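Local coordinates for protein peptidoglycan-binding domain 1 (Burkholderia, PDB 5NM7) that probably binds bacterial peptidoglycan and cleaves its glycan strands, as a modular phage endolysin with a peptidoglycan-binding domain and a lysozyme-like N-acetylmuramidase domain, at residues V14-L17 against Q18-I22; R73-T76 against D77-Q81; R95-N98 against E99-K103; K3-R6 against L7-G11; E255-F258 against D259-S262. All blocks are in the same frame, centred on the assembly; numbering follows the deposited sequence.

Contact 1 of 5, residues V14-L17 against Q18-I22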
loop_
_atom_site.group_PDB
_atom_site.type_symbol
_atom_site.label_atom_id
_atom_site.label_comp_id
_atom_site.label_asym_id
_atom_site.label_seq_id
_atom_site.Cartn_x
_atom_site.Cartn_y
_atom_site.Cartn_z
ATOM N N VAL A 14 -24.212 5.773 -4.879
ATOM C CA VAL A 14 -24.409 5.049 -3.645
ATOM C C VAL A 14 -25.616 4.132 -3.735
ATOM O O VAL A 14 -25.550 2.985 -3.326
ATOM C CB VAL A 14 -24.548 5.987 -2.426
ATOM C CG1 VAL A 14 -24.840 5.213 -1.163
ATOM C CG2 VAL A 14 -23.261 6.787 -2.265
ATOM N N SER A 15 -26.733 4.614 -4.287
ATOM C CA SER A 15 -27.893 3.718 -4.378
ATOM C C SER A 15 -27.559 2.553 -5.302
ATOM O O SER A 15 -27.980 1.444 -5.029
ATOM C CB SER A 15 -29.188 4.455 -4.758
ATOM O OG SER A 15 -28.958 5.337 -5.788
ATOM N N TYR A 16 -26.789 2.798 -6.369
ATOM C CA TYR A 16 -26.320 1.729 -7.245
ATOM C C TYR A 16 -25.475 0.718 -6.459
ATOM O O TYR A 16 -25.726 -0.474 -6.490
ATOM C CB TYR A 16 -25.542 2.287 -8.431
ATOM C CG TYR A 16 -25.077 1.208 -9.375
ATOM C CD1 TYR A 16 -25.997 0.529 -10.185
ATOM C CD2 TYR A 16 -23.742 0.820 -9.429
ATOM C CE1 TYR A 16 -25.589 -0.487 -11.044
ATOM C CE2 TYR A 16 -23.323 -0.192 -10.290
ATOM C CZ TYR A 16 -24.261 -0.844 -11.086
ATOM O OH TYR A 16 -23.856 -1.841 -11.936
ATOM N N LEU A 17 -24.544 1.217 -5.649
ATOM C CA LEU A 17 -23.787 0.320 -4.760
ATOM C C LEU A 17 -24.686 -0.500 -3.846
ATOM O O LEU A 17 -24.501 -1.714 -3.696
ATOM C CB LEU A 17 -22.802 1.134 -3.900
ATOM C CG LEU A 17 -21.993 0.353 -2.875
ATOM C CD1 LEU A 17 -20.980 -0.582 -3.541
ATOM C CD2 LEU A 17 -21.286 1.358 -1.975
ATOM N N GLN A 18 -25.655 0.148 -3.218
ATOM C CA GLN A 18 -26.544 -0.521 -2.272
ATOM C C GLN A 18 -27.319 -1.655 -2.984
ATOM O O GLN A 18 -27.423 -2.774 -2.481
ATOM C CB GLN A 18 -27.494 0.471 -1.651
ATOM C CG GLN A 18 -26.813 1.428 -0.679
ATOM C CD GLN A 18 -27.652 2.612 -0.278
ATOM O OE1 GLN A 18 -28.493 3.104 -1.040
ATOM N NE2 GLN A 18 -27.419 3.097 0.924
ATOM N N ARG A 19 -27.815 -1.368 -4.183
ATOM C CA ARG A 19 -28.476 -2.422 -4.996
ATOM C C ARG A 19 -27.558 -3.596 -5.304
ATOM O O ARG A 19 -27.989 -4.756 -5.199
ATOM C CB ARG A 19 -29.045 -1.835 -6.285
ATOM C CG ARG A 19 -30.237 -0.943 -5.998
ATOM C CD ARG A 19 -31.063 -0.593 -7.222
ATOM N NE ARG A 19 -32.333 -0.034 -6.742
ATOM C CZ ARG A 19 -32.633 1.265 -6.660
ATOM N NH1 ARG A 19 -31.783 2.205 -7.076
ATOM N NH2 ARG A 19 -33.817 1.629 -6.162
ATOM N N GLN A 20 -26.297 -3.311 -5.648
ATOM C CA GLN A 20 -25.308 -4.358 -5.941
ATOM C C GLN A 20 -25.011 -5.191 -4.687
ATOM O O GLN A 20 -24.947 -6.418 -4.756
ATOM C CB GLN A 20 -24.032 -3.762 -6.521
ATOM C CG GLN A 20 -24.115 -3.097 -7.880
ATOM C CD GLN A 20 -24.481 -4.102 -8.959
ATOM O OE1 GLN A 20 -23.592 -4.727 -9.572
ATOM N NE2 GLN A 20 -25.734 -4.319 -9.147
ATOM N N LEU A 21 -24.874 -4.526 -3.544
ATOM C CA LEU A 21 -24.685 -5.238 -2.282
ATOM C C LEU A 21 -25.874 -6.133 -1.954
ATOM O O LEU A 21 -25.696 -7.256 -1.478
ATOM C CB LEU A 21 -24.415 -4.267 -1.136
ATOM C CG LEU A 21 -23.096 -3.478 -1.283
ATOM C CD1 LEU A 21 -23.092 -2.278 -0.362
ATOM C CD2 LEU A 21 -21.898 -4.384 -0.983
ATOM N N ILE A 22 -27.082 -5.637 -2.201
ATOM C CA ILE A 22 -28.312 -6.445 -1.993
ATOM C C ILE A 22 -28.343 -7.644 -2.950
ATOM O O ILE A 22 -28.671 -8.740 -2.518
ATOM C CB ILE A 22 -29.598 -5.587 -2.101
ATOM C CG1 ILE A 22 -29.678 -4.567 -0.957
ATOM C CG2 ILE A 22 -30.856 -6.452 -2.010
ATOM C CD1 ILE A 22 -30.499 -3.346 -1.264
#

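Contact 2 of 5, residues R73-T76 against D77-Q81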
loop_
_atom_site.group_PDB
_atom_site.type_symbol
_atom_site.label_atom_id
_atom_site.label_comp_id
_atom_site.label_asym_id
_atom_site.label_seq_id
_atom_site.Cartn_x
_atom_site.Cartn_y
_atom_site.Cartn_z
ATOM N N ARG A 73 -3.475 -11.622 -7.386
ATOM C CA ARG A 73 -2.346 -10.739 -6.953
ATOM C C ARG A 73 -2.759 -9.790 -5.829
ATOM O O ARG A 73 -1.887 -9.129 -5.219
ATOM C CB ARG A 73 -1.850 -9.883 -8.111
ATOM C CG ARG A 73 -1.111 -10.678 -9.184
ATOM C CD ARG A 73 -0.768 -9.804 -10.381
ATOM N NE ARG A 73 -1.924 -9.647 -11.263
ATOM C CZ ARG A 73 -2.291 -8.535 -11.916
ATOM N NH1 ARG A 73 -1.640 -7.374 -11.795
ATOM N NH2 ARG A 73 -3.369 -8.580 -12.703
ATOM N N HIS A 74 -4.062 -9.620 -5.618
ATOM C CA HIS A 74 -4.520 -8.619 -4.628
ATOM C C HIS A 74 -4.479 -9.140 -3.218
ATOM O O HIS A 74 -4.721 -10.304 -2.933
ATOM C CB HIS A 74 -5.919 -8.110 -4.980
ATOM C CG HIS A 74 -5.927 -7.309 -6.235
ATOM N ND1 HIS A 74 -7.084 -6.936 -6.880
ATOM C CD2 HIS A 74 -4.905 -6.798 -6.964
ATOM C CE1 HIS A 74 -6.772 -6.219 -7.949
ATOM N NE2 HIS A 74 -5.460 -6.112 -8.016
ATOM N N LEU A 75 -4.193 -8.211 -2.306
ATOM C CA LEU A 75 -4.167 -8.516 -0.901
ATOM C C LEU A 75 -5.534 -8.947 -0.409
ATOM O O LEU A 75 -6.558 -8.434 -0.858
ATOM C CB LEU A 75 -3.713 -7.258 -0.124
ATOM C CG LEU A 75 -3.009 -7.454 1.193
ATOM C CD1 LEU A 75 -1.662 -8.150 0.972
ATOM C CD2 LEU A 75 -2.827 -6.125 1.905
ATOM N N THR A 76 -5.544 -9.891 0.523
ATOM C CA THR A 76 -6.768 -10.356 1.208
ATOM C C THR A 76 -6.759 -10.035 2.712
ATOM O O THR A 76 -5.711 -9.757 3.271
ATOM C CB THR A 76 -6.924 -11.868 1.028
ATOM O OG1 THR A 76 -5.955 -12.553 1.846
ATOM C CG2 THR A 76 -6.733 -12.304 -0.449
ATOM N N ASP A 77 -7.916 -10.146 3.368
ATOM C CA ASP A 77 -8.011 -10.055 4.835
ATOM C C ASP A 77 -7.039 -10.988 5.526
ATOM O O ASP A 77 -6.398 -10.610 6.519
ATOM C CB ASP A 77 -9.404 -10.437 5.359
ATOM C CG ASP A 77 -10.327 -9.283 5.452
ATOM O OD1 ASP A 77 -9.878 -8.112 5.326
ATOM O OD2 ASP A 77 -11.539 -9.558 5.662
ATOM N N ALA A 78 -6.934 -12.210 4.996
ATOM C CA ALA A 78 -6.079 -13.223 5.590
ATOM C C ALA A 78 -4.618 -12.808 5.553
ATOM O O ALA A 78 -3.867 -13.132 6.484
ATOM C CB ALA A 78 -6.248 -14.574 4.918
ATOM N N ASP A 79 -4.193 -12.121 4.495
ATOM C CA ASP A 79 -2.840 -11.570 4.478
ATOM C C ASP A 79 -2.619 -10.575 5.610
ATOM O O ASP A 79 -1.518 -10.530 6.175
ATOM C CB ASP A 79 -2.514 -10.886 3.155
ATOM C CG ASP A 79 -2.566 -11.828 1.978
ATOM O OD1 ASP A 79 -2.023 -12.975 2.094
ATOM O OD2 ASP A 79 -3.150 -11.421 0.946
ATOM N N LEU A 80 -3.627 -9.755 5.916
ATOM C CA LEU A 80 -3.484 -8.778 7.019
ATOM C C LEU A 80 -3.395 -9.480 8.354
ATOM O O LEU A 80 -2.611 -9.060 9.227
ATOM C CB LEU A 80 -4.631 -7.750 7.024
ATOM C CG LEU A 80 -4.637 -6.865 5.762
ATOM C CD1 LEU A 80 -5.806 -5.883 5.847
ATOM C CD2 LEU A 80 -3.343 -6.113 5.542
ATOM N N GLN A 81 -4.184 -10.547 8.536
ATOM C CA GLN A 81 -4.086 -11.346 9.758
ATOM C C GLN A 81 -2.708 -11.961 9.888
ATOM O O GLN A 81 -2.088 -11.900 10.978
ATOM C CB GLN A 81 -5.167 -12.426 9.841
ATOM C CG GLN A 81 -5.119 -13.263 11.126
ATOM C CD GLN A 81 -5.411 -12.450 12.377
ATOM O OE1 GLN A 81 -6.539 -12.043 12.593
ATOM N NE2 GLN A 81 -4.402 -12.234 13.216
HETATM O O HOH W 1 -2.899 -12.717 -1.404
#

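Contact 3 of 5, residues R95-N98 against E99-K103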
loop_
_atom_site.group_PDB
_atom_site.type_symbol
_atom_site.label_atom_id
_atom_site.label_comp_id
_atom_site.label_asym_id
_atom_site.label_seq_id
_atom_site.Cartn_x
_atom_site.Cartn_y
_atom_site.Cartn_z
ATOM N N ARG A 95 -4.760 -3.317 10.037
ATOM C CA ARG A 95 -5.780 -2.809 9.139
ATOM C C ARG A 95 -5.711 -1.309 8.957
ATOM O O ARG A 95 -5.808 -0.808 7.830
ATOM C CB ARG A 95 -7.166 -3.172 9.646
ATOM C CG ARG A 95 -7.475 -4.647 9.612
ATOM C CD ARG A 95 -8.971 -4.791 9.899
ATOM N NE ARG A 95 -9.440 -6.166 9.882
ATOM C CZ ARG A 95 -9.649 -6.918 8.790
ATOM N NH1 ARG A 95 -9.408 -6.460 7.551
ATOM N NH2 ARG A 95 -10.111 -8.154 8.940
ATOM N N ALA A 96 -5.491 -0.561 10.052
ATOM C CA ALA A 96 -5.296 0.881 9.966
ATOM C C ALA A 96 -4.085 1.284 9.163
ATOM O O ALA A 96 -4.146 2.137 8.337
ATOM C CB ALA A 96 -5.216 1.485 11.361
ATOM N N VAL A 97 -2.944 0.628 9.386
ATOM C CA VAL A 97 -1.742 0.895 8.593
ATOM C C VAL A 97 -1.937 0.598 7.127
ATOM O O VAL A 97 -1.519 1.364 6.263
ATOM C CB VAL A 97 -0.541 0.102 9.105
ATOM C CG1 VAL A 97 0.647 0.236 8.160
ATOM C CG2 VAL A 97 -0.141 0.680 10.437
ATOM N N ASN A 98 -2.547 -0.531 6.848
ATOM C CA ASN A 98 -2.835 -0.895 5.468
ATOM C C ASN A 98 -3.725 0.132 4.796
ATOM O O ASN A 98 -3.453 0.566 3.680
ATOM C CB ASN A 98 -3.476 -2.254 5.403
ATOM C CG ASN A 98 -3.608 -2.744 3.987
ATOM O OD1 ASN A 98 -2.618 -2.858 3.261
ATOM N ND2 ASN A 98 -4.830 -3.010 3.573
ATOM N N GLU A 99 -4.785 0.545 5.473
ATOM C CA GLU A 99 -5.668 1.569 4.904
ATOM C C GLU A 99 -4.988 2.886 4.616
ATOM O O GLU A 99 -5.198 3.495 3.556
ATOM C CB GLU A 99 -6.886 1.793 5.830
ATOM C CG GLU A 99 -7.906 2.793 5.283
ATOM C CD GLU A 99 -9.116 2.976 6.182
ATOM O OE1 GLU A 99 -9.525 2.031 6.841
ATOM O OE2 GLU A 99 -9.613 4.106 6.220
ATOM N N VAL A 100 -4.187 3.361 5.558
ATOM C CA VAL A 100 -3.625 4.683 5.455
ATOM C C VAL A 100 -2.338 4.710 4.641
ATOM O O VAL A 100 -2.109 5.657 3.865
ATOM C CB VAL A 100 -3.396 5.257 6.859
ATOM C CG1 VAL A 100 -2.705 6.593 6.763
ATOM C CG2 VAL A 100 -4.743 5.356 7.576
ATOM N N GLU A 101 -1.485 3.702 4.827
ATOM C CA GLU A 101 -0.125 3.736 4.293
ATOM C C GLU A 101 0.036 3.039 2.956
ATOM O O GLU A 101 0.961 3.358 2.238
ATOM C CB GLU A 101 0.861 3.123 5.255
ATOM C CG GLU A 101 0.916 3.845 6.581
ATOM C CD GLU A 101 1.596 5.194 6.508
ATOM O OE1 GLU A 101 1.971 5.671 5.424
ATOM O OE2 GLU A 101 1.795 5.824 7.604
ATOM N N SER A 102 -0.845 2.125 2.633
ATOM C CA SER A 102 -0.737 1.465 1.340
ATOM C C SER A 102 -1.132 2.434 0.225
ATOM O O SER A 102 -2.033 3.240 0.381
ATOM C CB SER A 102 -1.676 0.268 1.279
ATOM O OG SER A 102 -1.538 -0.369 0.009
ATOM N N LYS A 103 -0.486 2.292 -0.934
ATOM C CA LYS A 103 -0.970 2.934 -2.145
ATOM C C LYS A 103 -2.304 2.355 -2.610
ATOM O O LYS A 103 -2.981 2.971 -3.460
ATOM C CB LYS A 103 0.036 2.750 -3.280
ATOM C CG LYS A 103 1.357 3.452 -3.050
ATOM C CD LYS A 103 1.206 4.956 -3.244
ATOM C CE LYS A 103 2.511 5.725 -3.053
ATOM N NZ LYS A 103 2.870 5.898 -1.615
HETATM O O HOH W 2 -1.782 -3.039 0.663
#

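Contact 4 of 5, residues K3-R6 against L7-G11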
loop_
_atom_site.group_PDB
_atom_site.type_symbol
_atom_site.label_atom_id
_atom_site.label_comp_id
_atom_site.label_asym_id
_atom_site.label_seq_id
_atom_site.Cartn_x
_atom_site.Cartn_y
_atom_site.Cartn_z
ATOM N N LYS A 3 -16.786 5.275 -9.610
ATOM C CA LYS A 3 -15.964 6.077 -8.706
ATOM C C LYS A 3 -15.887 5.363 -7.335
ATOM O O LYS A 3 -16.804 4.605 -6.946
ATOM C CB LYS A 3 -16.474 7.548 -8.633
ATOM C CG LYS A 3 -17.517 7.893 -7.561
ATOM C CD LYS A 3 -16.971 8.814 -6.460
ATOM C CE LYS A 3 -17.277 10.291 -6.714
ATOM N NZ LYS A 3 -18.669 10.653 -6.305
ATOM N N THR A 4 -14.778 5.573 -6.635
ATOM C CA THR A 4 -14.607 5.041 -5.281
ATOM C C THR A 4 -15.581 5.727 -4.337
ATOM O O THR A 4 -15.672 6.951 -4.330
ATOM C CB THR A 4 -13.166 5.238 -4.771
ATOM O OG1 THR A 4 -12.291 4.461 -5.586
ATOM C CG2 THR A 4 -13.002 4.794 -3.323
ATOM N N LEU A 5 -16.283 4.938 -3.534
ATOM C CA LEU A 5 -17.250 5.425 -2.587
ATOM C C LEU A 5 -16.851 5.034 -1.170
ATOM O O LEU A 5 -16.322 3.947 -0.921
ATOM C CB LEU A 5 -18.642 4.855 -2.879
ATOM C CG LEU A 5 -19.170 5.205 -4.271
ATOM C CD1 LEU A 5 -20.490 4.491 -4.499
ATOM C CD2 LEU A 5 -19.357 6.709 -4.438
ATOM N N ARG A 6 -17.163 5.921 -0.245
ATOM C CA ARG A 6 -16.839 5.733 1.146
ATOM C C ARG A 6 -17.862 6.391 2.034
ATOM O O ARG A 6 -18.713 7.184 1.580
ATOM C CB ARG A 6 -15.417 6.283 1.435
ATOM C CG ARG A 6 -15.281 7.782 1.180
ATOM C CD ARG A 6 -13.880 8.383 1.294
ATOM N NE ARG A 6 -12.958 7.862 0.287
ATOM C CZ ARG A 6 -11.882 7.105 0.533
ATOM N NH1 ARG A 6 -11.526 6.745 1.780
ATOM N NH2 ARG A 6 -11.138 6.717 -0.487
ATOM N N LEU A 7 -17.753 6.080 3.314
ATOM C CA LEU A 7 -18.630 6.631 4.341
ATOM C C LEU A 7 -18.825 8.125 4.153
ATOM O O LEU A 7 -17.856 8.869 4.022
ATOM C CB LEU A 7 -18.070 6.371 5.737
ATOM C CG LEU A 7 -19.025 6.780 6.864
ATOM C CD1 LEU A 7 -19.983 5.653 7.171
ATOM C CD2 LEU A 7 -18.274 7.211 8.124
ATOM N N GLY A 8 -20.089 8.541 4.084
ATOM C CA GLY A 8 -20.447 9.928 3.930
ATOM C C GLY A 8 -20.855 10.308 2.523
ATOM O O GLY A 8 -21.483 11.337 2.339
ATOM N N ASP A 9 -20.479 9.512 1.516
ATOM C CA ASP A 9 -20.894 9.761 0.154
ATOM C C ASP A 9 -22.424 9.607 0.028
ATOM O O ASP A 9 -23.062 8.911 0.820
ATOM C CB ASP A 9 -20.185 8.828 -0.833
ATOM C CG ASP A 9 -18.783 9.286 -1.181
ATOM O OD1 ASP A 9 -18.552 10.499 -1.335
ATOM O OD2 ASP A 9 -17.900 8.438 -1.319
ATOM N N ARG A 10 -22.986 10.358 -0.906
ATOM C CA ARG A 10 -24.429 10.362 -1.148
ATOM C C ARG A 10 -24.685 10.456 -2.634
ATOM O O ARG A 10 -23.939 11.107 -3.360
ATOM C CB ARG A 10 -25.106 11.550 -0.440
ATOM C CG ARG A 10 -25.131 11.451 1.080
ATOM C CD ARG A 10 -25.473 12.759 1.785
ATOM N NE ARG A 10 -24.515 13.824 1.463
ATOM C CZ ARG A 10 -24.540 15.063 1.968
ATOM N NH1 ARG A 10 -25.458 15.419 2.847
ATOM N NH2 ARG A 10 -23.618 15.944 1.595
ATOM N N GLY A 11 -25.757 9.831 -3.102
ATOM C CA GLY A 11 -26.169 10.052 -4.477
ATOM C C GLY A 11 -26.408 8.790 -5.254
ATOM O O GLY A 11 -26.369 7.682 -4.712
#

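Contact 5 of 5, residues E255-F258 against D259-S262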
loop_
_atom_site.group_PDB
_atom_site.type_symbol
_atom_site.label_atom_id
_atom_site.label_comp_id
_atom_site.label_asym_id
_atom_site.label_seq_id
_atom_site.Cartn_x
_atom_site.Cartn_y
_atom_site.Cartn_z
ATOM N N GLU A 255 -4.753 6.999 13.538
ATOM C CA GLU A 255 -5.476 6.983 14.851
ATOM C C GLU A 255 -6.945 6.727 14.665
ATOM O O GLU A 255 -7.519 5.792 15.244
ATOM C CB GLU A 255 -5.226 8.293 15.586
ATOM C CG GLU A 255 -5.981 8.592 16.902
ATOM C CD GLU A 255 -6.105 10.105 17.133
ATOM O OE1 GLU A 255 -5.223 10.951 16.760
ATOM O OE2 GLU A 255 -7.123 10.469 17.710
ATOM N N ARG A 256 -7.557 7.490 13.770
ATOM C CA ARG A 256 -8.986 7.350 13.526
ATOM C C ARG A 256 -9.381 6.081 12.777
ATOM O O ARG A 256 -10.401 5.472 13.081
ATOM C CB ARG A 256 -9.531 8.670 12.925
ATOM C CG ARG A 256 -9.102 9.833 13.838
ATOM C CD ARG A 256 -10.085 10.954 13.999
ATOM N NE ARG A 256 -9.520 11.970 14.905
ATOM C CZ ARG A 256 -9.810 13.273 14.893
ATOM N NH1 ARG A 256 -10.665 13.787 14.011
ATOM N NH2 ARG A 256 -9.219 14.073 15.768
ATOM N N ALA A 257 -8.529 5.580 11.875
ATOM C CA ALA A 257 -8.736 4.275 11.282
ATOM C C ALA A 257 -8.708 3.137 12.296
ATOM O O ALA A 257 -9.537 2.232 12.253
ATOM C CB ALA A 257 -7.703 3.999 10.174
ATOM N N PHE A 258 -7.710 3.189 13.169
ATOM C CA PHE A 258 -7.550 2.207 14.229
ATOM C C PHE A 258 -8.795 2.171 15.123
ATOM O O PHE A 258 -9.304 1.084 15.414
ATOM C CB PHE A 258 -6.330 2.538 15.094
ATOM C CG PHE A 258 -6.241 1.675 16.332
ATOM C CD1 PHE A 258 -5.872 0.329 16.248
ATOM C CD2 PHE A 258 -6.575 2.198 17.570
ATOM C CE1 PHE A 258 -5.814 -0.480 17.378
ATOM C CE2 PHE A 258 -6.551 1.390 18.702
ATOM C CZ PHE A 258 -6.170 0.056 18.610
ATOM N N ASP A 259 -9.290 3.352 15.497
ATOM C CA ASP A 259 -10.533 3.418 16.299
ATOM C C ASP A 259 -11.659 2.723 15.541
ATOM O O ASP A 259 -12.370 1.919 16.109
ATOM C CB ASP A 259 -10.930 4.859 16.631
ATOM C CG ASP A 259 -9.969 5.550 17.625
ATOM O OD1 ASP A 259 -9.197 4.860 18.337
ATOM O OD2 ASP A 259 -9.965 6.809 17.663
ATOM N N ARG A 260 -11.813 3.023 14.250
ATOM C CA ARG A 260 -12.853 2.362 13.437
ATOM C C ARG A 260 -12.763 0.847 13.439
ATOM O O ARG A 260 -13.761 0.147 13.619
ATOM C CB ARG A 260 -12.829 2.825 11.973
ATOM C CG ARG A 260 -13.749 3.957 11.629
ATOM C CD ARG A 260 -13.862 4.140 10.120
ATOM N NE ARG A 260 -12.600 4.261 9.383
ATOM C CZ ARG A 260 -11.849 5.364 9.279
ATOM N NH1 ARG A 260 -12.174 6.515 9.895
ATOM N NH2 ARG A 260 -10.730 5.315 8.563
ATOM N N TYR A 261 -11.558 0.331 13.203
ATOM C CA TYR A 261 -11.341 -1.097 13.151
ATOM C C TYR A 261 -11.466 -1.779 14.502
ATOM O O TYR A 261 -11.884 -2.936 14.564
ATOM C CB TYR A 261 -9.993 -1.454 12.496
ATOM C CG TYR A 261 -9.959 -1.178 11.006
ATOM C CD1 TYR A 261 -10.814 -1.870 10.137
ATOM C CD2 TYR A 261 -9.082 -0.255 10.474
ATOM C CE1 TYR A 261 -10.791 -1.636 8.769
ATOM C CE2 TYR A 261 -9.045 -0.015 9.118
ATOM C CZ TYR A 261 -9.908 -0.707 8.274
ATOM O OH TYR A 261 -9.858 -0.438 6.928
ATOM N N SER A 262 -11.047 -1.090 15.555
ATOM C CA SER A 262 -11.219 -1.580 16.926
ATOM C C SER A 262 -12.688 -1.744 17.259
ATOM O O SER A 262 -13.079 -2.769 17.779
ATOM C CB SER A 262 -10.621 -0.604 17.929
ATOM O OG SER A 262 -9.244 -0.477 17.746
#

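Contact 1 of 5, residues V14-L17 against Q18-I22
Q20 lies over one face of the Y16 ring, one helical turn further on. Its CB begins beside the backbone, 3.5 Å from L17 O. CG then sits above the ring as a CH-pi contact, 4.1 Å from the centroid of Y16. CD follows over the rim, with CZ of Y16 3.9 Å away. At the tip, Q20 OE1 is 3.7 Å from Y16 OH. The amide plane of Q20 is stacked on the ring, only 10° from parallel. The bend at chi2 (-64°) turns the chain over the ring rather than past it. Y16 OH is bonded elsewhere, to the hydroxyl of Y2.

The backbone is the regular i to i+4 ladder of helix 12-23, in the putative peptidoglycan-binding domain. Q18 N, R19 N, Q20 N and L21 N donate to the carbonyls of V14, S15, Y16 and L17. On the buried side, L17 CG packs on L21 CD1 at 3.8 Å. Helix 59-67 covers this pair through L65.

Q18, extended beyond CG, crosses V14 at an angle, its CD 3.9 Å from V14 CG1. Its amide is bonded further out: OE1 accepts from A32 N, while NE2 donates to D31 and T38. A bound glycine also touches Q18.

Contact 2 of 5, residues R73-T76 against D77-Q81
T76 has OG1 turned between its own N and carbonyl carbon (chi1 73°), and D79 has CG swung opposite its carbonyl carbon (chi1 -62°). These two rotations make the two residues face each other across the first turn of helix 77-87. T76 is the N-cap. D79 N donates to T76 OG1 at 3.2 Å, and T76 N returns a bond to D79 OD2 at 2.9 Å. This exchange is a capping box. The backbone N-H reaches OD2 on its anti side, 28° out of the carboxylate plane. A weak bond from L80 N to T76 O begins the helical ladder.

L75 closes the apolar flank. Its CD1 touches D79 CB at 3.6 Å, and its CD2 meets L80 CD2 at 3.7 Å, the two side chains crossing at about a right angle. L211 of helix 207-219 packs against both leucines.

D79 OD1 forms a salt bridge with R82. A water lies 2.7 Å from D79 OD2, and a bound glycine touches the same side chain. With the arginine, the T76 N-H and the helix start all close to it, the carboxylate of D79 would probably be stabilised as the anion.

Contact 3 of 5, residues R95-N98 against E99-K103
V97 and E101 form the close-packed side of the last turn of helix 91-101. V97 CG1 lies 3.9 Å from E101 CG, and V97 O takes the E101 amide at 2.7 Å. The E101 chain bends at chi2 (-72°), and its carboxylate leaves this pair for N241, where OE2 accepts from the side-chain amide. F236 and Y240 of helix 233-241 also press on E101. V100 packs its CG2 against A96 O at 3.4 Å. The backbone bonds from E99 N to R95 O and from V100 N to A96 O are regular.

Between N98 and S102 the backbone side is close, with N98 O 3.0 Å from S102 CB. The looseness lies between the side-chain ends, where N98 OD1 is 3.8 Å from S102 CB. There a water donates to N98 OD1 at 2.7 Å and sits 2.8 Å from S102 OG. N98 has CG opposite its backbone N (chi1 -172°), which carries the amide toward this water.

S102 is where the chain leaves helical geometry. Its N-H still donates to N98 O, but from above the carbonyl plane, 41° out of it, so the final bond is skewed.

E99, in the N-acetylmuramidase domain, points its extended chain away from this water. Its OE2 forms a salt bridge with R260, and OE1 bonds to Y261 OH. R95 pairs with D77. These bonds tie the helix directly to its neighbours, while the N98 and S102 side chains are joined through a shared water, with S102 OG also bonded to G104 N.

Contact 4 of 5, residues K3-R6 against L7-G11
The chain reverses from R6 to D9 in a type II beta turn, closed by D9 N donating to R6 O at 2.9 Å. G8 takes the third position, with a positive phi (102°), a conformation common for glycine at this turn position. The turn lies in the loop that leads into helix 12-23; that helix belongs to the putative peptidoglycan-binding domain.

D9 folds its side chain back across the turn. With CG opposite its carbonyl carbon (chi1 -80°), OD2 comes round to accept from R6 N. Backbone and side chain of D9 therefore both hold R6. L5 crosses D9, its CD2 3.9 Å from D9 OD2, and it also touches L17 and W62.

The R6 side chain turns elsewhere. Its CG passes OD2 of D9 at 3.7 Å, but the chain bends at chi3. NE of R6 remains 5.2 Å from OD2 of D9. Backbone bonds of G8 and D9 to Y34 tie the turn to a neighbouring loop. The R6 N-H meets OD2 of D9 on the anti side at 2.8 Å, 21° out of the carboxylate plane.

Contact 5 of 5, residues E255-F258 against D259-S262
S262 OG sits over one face of the F258 ring, 3.2 Å above its plane and shifted toward the rim. Its nearest ring atom is F258 CZ, also at 3.2 Å. The hydroxyl donates to F258 O at 2.8 Å from above the carbonyl plane. S262 N donates to the same oxygen, so two bonds grip F258 O. The serine hydroxyl is thus bonded to the backbone of the residue whose ring it covers. F258 has CG opposite its backbone N (chi1 171°), which sets the ring beside the next turn.

All of this lies on helix 250-265, in the N-acetylmuramidase domain. The i to i+4 bonds run from D259 N to E255 O, R260 N to R256 O and Y261 N to A257 O.

R260 bends at chi3 (-52°) and folds back over the preceding turn. One face of its guanidinium covers A257 CA and R256 O, and its NH2 is 3.5 Å from A257 CA. Y261 runs past A257, with CD2 3.1 Å from A257 O. OE2 of E255 is 4.6 Å from OD2 of D259. R256 NE makes a long salt bridge to E255 OE2, meeting it at the guanidinium edge.

Further out, E99 of helix 91-101 forms a salt bridge with R260 NH2 and bonds to Y261 OH. A92 of the same helix and K231 pack against F258, and A96 meets A257.

In the fold
Contacts 2, 3 and 5 form a connected series. The salt bridge from D77 OD1 to R95 NH1 (2.8 Å) joins contact 2 to contact 3, and L75 and L80 pack on N98. E99 links contact 3 to contact 5, with OE2 2.9 Å from R260 NH2. Contacts 1 and 4 touch each other: V14 CG2 packs 3.7 Å from D9 C, and L17 meets L5. Contact 1 does not touch contact 3; their centres are 25 Å apart. Two different bound glycines touch this set, one at Q18 in contact 1 and one at D79 in contact 2. Contact 4 also comes within about 6 Å (nearest atoms) of contacts 3 and 5.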